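Local coordinates for protein putative sugar ABC transporter (Yersinia enterocolitica subsp. enterocolitica 8081, PDB 5ULB) that probably serves as the periplasmic sugar-binding component of an ABC transporter, probably capturing methylthioribose and related sugars, at residues A[128-139]-A[231-239]. Numbering follows the deposited sequence.
Sequences TNESFGQLVKDF and EIKLYSIDI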
loop_
_atom_site.group_PDB
_atom_site.type_symbol
_atom_site.label_atom_id
_atom_site.label_comp_id
_atom_site.label_asym_id
_atom_site.label_seq_id
_atom_site.Cartn_x
_atom_site.Cartn_y
_atom_site.Cartn_z
ATOM N N THR A 128 -6.726 -10.078 3.566
ATOM C CA THR A 128 -7.667 -10.922 2.879
ATOM C C THR A 128 -8.706 -11.519 3.826
ATOM O O THR A 128 -9.883 -11.539 3.512
ATOM C CB THR A 128 -6.910 -12.013 2.094
ATOM O OG1 THR A 128 -6.005 -11.418 1.177
ATOM C CG2 THR A 128 -7.786 -12.961 1.408
ATOM N N ASN A 129 -8.196 -12.119 4.911
ATOM C CA ASN A 129 -9.114 -12.774 5.840
ATOM C C ASN A 129 -10.136 -11.813 6.361
ATOM O O ASN A 129 -11.288 -12.213 6.605
ATOM C CB ASN A 129 -8.312 -13.481 6.928
ATOM C CG ASN A 129 -7.507 -14.686 6.410
ATOM O OD1 ASN A 129 -7.816 -15.253 5.409
ATOM N ND2 ASN A 129 -6.434 -15.018 7.127
ATOM N N GLU A 130 -9.749 -10.557 6.649
ATOM C CA GLU A 130 -10.695 -9.618 7.187
ATOM C C GLU A 130 -11.675 -9.048 6.167
ATOM O O GLU A 130 -12.795 -8.680 6.450
ATOM C CB GLU A 130 -9.958 -8.513 7.928
ATOM C CG GLU A 130 -9.209 -8.975 9.147
ATOM C CD GLU A 130 -9.963 -9.872 10.210
ATOM O OE1 GLU A 130 -11.060 -9.659 10.485
ATOM O OE2 GLU A 130 -9.279 -10.819 10.764
ATOM N N SER A 131 -11.220 -8.880 4.912
ATOM C CA SER A 131 -12.044 -8.242 3.854
ATOM C C SER A 131 -12.908 -9.278 3.161
ATOM O O SER A 131 -14.156 -9.231 3.210
ATOM C CB SER A 131 -11.152 -7.471 2.848
ATOM O OG SER A 131 -10.219 -8.281 2.210
ATOM N N PHE A 132 -12.257 -10.248 2.551
ATOM C CA PHE A 132 -12.948 -11.352 1.960
ATOM C C PHE A 132 -13.713 -12.193 2.991
ATOM O O PHE A 132 -14.801 -12.694 2.727
ATOM C CB PHE A 132 -12.023 -12.235 1.083
ATOM C CG PHE A 132 -12.746 -13.254 0.264
ATOM C CD1 PHE A 132 -13.533 -12.855 -0.773
ATOM C CD2 PHE A 132 -12.639 -14.624 0.548
ATOM C CE1 PHE A 132 -14.183 -13.740 -1.505
ATOM C CE2 PHE A 132 -13.348 -15.532 -0.202
ATOM C CZ PHE A 132 -14.141 -15.064 -1.213
ATOM N N GLY A 133 -13.130 -12.343 4.168
ATOM C CA GLY A 133 -13.857 -13.044 5.200
ATOM C C GLY A 133 -15.109 -12.381 5.610
ATOM O O GLY A 133 -16.089 -13.030 5.978
ATOM N N GLN A 134 -15.179 -11.030 5.591
ATOM C CA GLN A 134 -16.446 -10.321 5.871
ATOM C C GLN A 134 -17.440 -10.618 4.829
ATOM O O GLN A 134 -18.632 -10.734 5.161
ATOM C CB GLN A 134 -16.224 -8.839 6.026
ATOM C CG GLN A 134 -17.410 -8.132 6.672
ATOM C CD GLN A 134 -17.690 -8.529 8.119
ATOM O OE1 GLN A 134 -16.707 -8.610 8.945
ATOM N NE2 GLN A 134 -18.888 -8.887 8.384
ATOM N N LEU A 135 -17.030 -10.728 3.586
ATOM C CA LEU A 135 -17.923 -11.106 2.498
ATOM C C LEU A 135 -18.562 -12.482 2.797
ATOM O O LEU A 135 -19.742 -12.768 2.718
ATOM C CB LEU A 135 -17.181 -11.035 1.166
ATOM C CG LEU A 135 -17.941 -11.252 -0.150
ATOM C CD1 LEU A 135 -17.026 -10.832 -1.286
ATOM C CD2 LEU A 135 -18.339 -12.676 -0.355
ATOM N N VAL A 136 -17.693 -13.415 3.183
ATOM C CA VAL A 136 -18.155 -14.780 3.489
ATOM C C VAL A 136 -19.163 -14.725 4.588
ATOM O O VAL A 136 -20.190 -15.433 4.523
ATOM C CB VAL A 136 -16.969 -15.661 3.847
ATOM C CG1 VAL A 136 -17.440 -17.023 4.408
ATOM C CG2 VAL A 136 -16.001 -15.877 2.617
ATOM N N LYS A 137 -18.865 -14.015 5.683
ATOM C CA LYS A 137 -19.763 -13.912 6.851
ATOM C C LYS A 137 -21.097 -13.294 6.368
ATOM O O LYS A 137 -22.176 -13.808 6.684
ATOM C CB LYS A 137 -19.145 -13.005 7.861
ATOM C CG LYS A 137 -17.988 -13.563 8.642
ATOM C CD LYS A 137 -17.426 -12.528 9.675
ATOM C CE LYS A 137 -16.265 -13.100 10.445
ATOM N NZ LYS A 137 -15.641 -12.137 11.300
ATOM N N ASP A 138 -21.051 -12.204 5.632
ATOM C CA ASP A 138 -22.268 -11.453 5.251
ATOM C C ASP A 138 -23.178 -12.280 4.349
ATOM O O ASP A 138 -24.338 -12.101 4.384
ATOM C CB ASP A 138 -21.908 -10.189 4.564
ATOM C CG ASP A 138 -21.317 -9.133 5.533
ATOM O OD1 ASP A 138 -21.299 -9.319 6.773
ATOM O OD2 ASP A 138 -20.913 -7.999 5.011
ATOM N N PHE A 139 -22.598 -13.198 3.543
ATOM C CA PHE A 139 -23.355 -14.011 2.623
ATOM C C PHE A 139 -23.529 -15.472 3.099
ATOM O O PHE A 139 -24.011 -16.338 2.354
ATOM C CB PHE A 139 -22.782 -13.901 1.213
ATOM C CG PHE A 139 -23.049 -12.578 0.597
ATOM C CD1 PHE A 139 -24.202 -12.354 -0.098
ATOM C CD2 PHE A 139 -22.208 -11.552 0.796
ATOM C CE1 PHE A 139 -24.494 -11.083 -0.624
ATOM C CE2 PHE A 139 -22.510 -10.304 0.273
ATOM C CZ PHE A 139 -23.630 -10.044 -0.438
ATOM N N GLU A 231 -27.107 -3.029 -5.633
ATOM C CA GLU A 231 -27.426 -4.190 -4.803
ATOM C C GLU A 231 -26.193 -5.068 -4.557
ATOM O O GLU A 231 -26.226 -5.848 -3.618
ATOM C CB GLU A 231 -28.554 -5.028 -5.446
ATOM C CG GLU A 231 -28.198 -5.925 -6.639
ATOM C CD GLU A 231 -27.873 -5.255 -7.991
ATOM O OE1 GLU A 231 -28.150 -4.042 -8.138
ATOM O OE2 GLU A 231 -27.292 -5.982 -8.836
ATOM N N ILE A 232 -25.190 -4.973 -5.419
ATOM C CA ILE A 232 -23.912 -5.704 -5.242
ATOM C C ILE A 232 -23.130 -5.033 -4.215
ATOM O O ILE A 232 -22.867 -3.852 -4.259
ATOM C CB ILE A 232 -23.175 -5.749 -6.613
ATOM C CG1 ILE A 232 -24.013 -6.432 -7.665
ATOM C CG2 ILE A 232 -21.810 -6.343 -6.430
ATOM C CD1 ILE A 232 -23.422 -6.325 -9.090
ATOM N N LYS A 233 -22.603 -5.809 -3.228
ATOM C CA LYS A 233 -21.816 -5.264 -2.144
ATOM C C LYS A 233 -20.311 -5.345 -2.391
ATOM O O LYS A 233 -19.844 -6.329 -2.949
ATOM C CB LYS A 233 -22.215 -5.968 -0.830
ATOM C CG LYS A 233 -23.699 -5.739 -0.483
ATOM C CD LYS A 233 -24.199 -4.270 -0.665
ATOM C CE LYS A 233 -25.701 -4.083 -0.405
ATOM N NZ LYS A 233 -26.314 -2.801 -1.009
ATOM N N LEU A 234 -19.600 -4.307 -1.974
ATOM C CA LEU A 234 -18.180 -4.198 -2.201
ATOM C C LEU A 234 -17.347 -4.355 -0.898
ATOM O O LEU A 234 -17.708 -3.734 0.118
ATOM C CB LEU A 234 -17.714 -2.830 -2.753
ATOM C CG LEU A 234 -18.200 -2.363 -4.015
ATOM C CD1 LEU A 234 -17.830 -0.894 -4.279
ATOM C CD2 LEU A 234 -17.628 -3.264 -5.115
ATOM N N TYR A 235 -16.290 -5.144 -0.982
ATOM C CA TYR A 235 -15.385 -5.409 0.149
ATOM C C TYR A 235 -14.001 -5.146 -0.380
ATOM O O TYR A 235 -13.583 -5.763 -1.339
ATOM C CB TYR A 235 -15.555 -6.876 0.558
ATOM C CG TYR A 235 -16.944 -7.219 1.053
ATOM C CD1 TYR A 235 -17.971 -7.431 0.168
ATOM C CD2 TYR A 235 -17.261 -7.222 2.406
ATOM C CE1 TYR A 235 -19.264 -7.669 0.617
ATOM C CE2 TYR A 235 -18.530 -7.448 2.860
ATOM C CZ TYR A 235 -19.510 -7.695 1.953
ATOM O OH TYR A 235 -20.798 -7.886 2.370
ATOM N N SER A 236 -13.256 -4.237 0.302
ATOM C CA SER A 236 -11.954 -3.806 -0.201
ATOM C C SER A 236 -10.836 -3.926 0.788
ATOM O O SER A 236 -10.990 -3.830 1.998
ATOM C CB SER A 236 -12.118 -2.302 -0.658
ATOM O OG SER A 236 -11.062 -1.879 -1.523
ATOM N N ILE A 237 -9.651 -3.937 0.194
ATOM C CA ILE A 237 -8.368 -3.645 0.835
ATOM C C ILE A 237 -7.982 -2.197 0.484
ATOM O O ILE A 237 -8.358 -1.699 -0.621
ATOM C CB ILE A 237 -7.336 -4.673 0.382
ATOM C CG1 ILE A 237 -7.744 -6.087 0.918
ATOM C CG2 ILE A 237 -5.932 -4.329 0.848
ATOM C CD1 ILE A 237 -6.958 -7.232 0.417
ATOM N N ASP A 238 -7.304 -1.563 1.379
ATOM C CA ASP A 238 -6.788 -0.201 1.283
ATOM C C ASP A 238 -7.764 0.901 1.665
ATOM O O ASP A 238 -8.960 0.652 1.652
ATOM C CB ASP A 238 -6.137 0.172 -0.058
ATOM C CG ASP A 238 -5.117 -0.778 -0.562
ATOM O OD1 ASP A 238 -4.235 -1.223 0.249
ATOM O OD2 ASP A 238 -5.146 -1.083 -1.811
ATOM N N ILE A 239 -7.255 2.090 1.955
ATOM C CA ILE A 239 -8.114 3.217 2.209
ATOM C C ILE A 239 -7.471 4.467 1.669
ATOM O O ILE A 239 -6.265 4.569 1.482
ATOM C CB ILE A 239 -8.356 3.424 3.760
ATOM C CG1 ILE A 239 -9.566 4.246 4.100
ATOM C CG2 ILE A 239 -7.110 3.901 4.478
ATOM C CD1 ILE A 239 -10.865 3.621 3.643
#
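Tyr235 lays one face of its ring under Leu135, whose CB sits almost on the ring normal, 3.8 Å from the centroid of the Tyr235 ring, in a CH-pi contact. Because CG of Leu135 stands anti to its own backbone N (chi1 -174°), the chain leaves the ring over its CD1-CE1 side, and CD1 of Leu135 lies 3.8 Å from CD1 of Tyr235. The phenol runs along the helix toward its C-terminal end, where Tyr235 OH donates a 2.6 Å hydrogen bond to the anti lone pair of Asp138 OD2; that oxygen arrives at the ring edge, in plane, while the carboxylate itself is turned 56° from the ring. The other carboxylate oxygen, Asp138 OD1, accepts a 2.9 Å bond from Gln134 NE2, which comes from above the carboxylate plane. Beyond them, CE2 of Phe139 comes within 3.6 Å of Tyr235 OH. At the far end of the strand, Ile237 CG1 rests 3.6 Å from Ser131 OG, which is hydrogen-bonded to Leu127 O and Trp210 NE1. The helix segment 128-138 runs nearly antiparallel to strand 233-237 (165° between their directions), a helix-on-sheet layer of a periplasmic binding protein lobe; the strand leads directly into Asp238 of the sugar pocket. Tyr235 therefore ties strand to helix twice, by its ring face and by its hydroxyl, the latter through a carboxylate whose rotation two bonds probably limit.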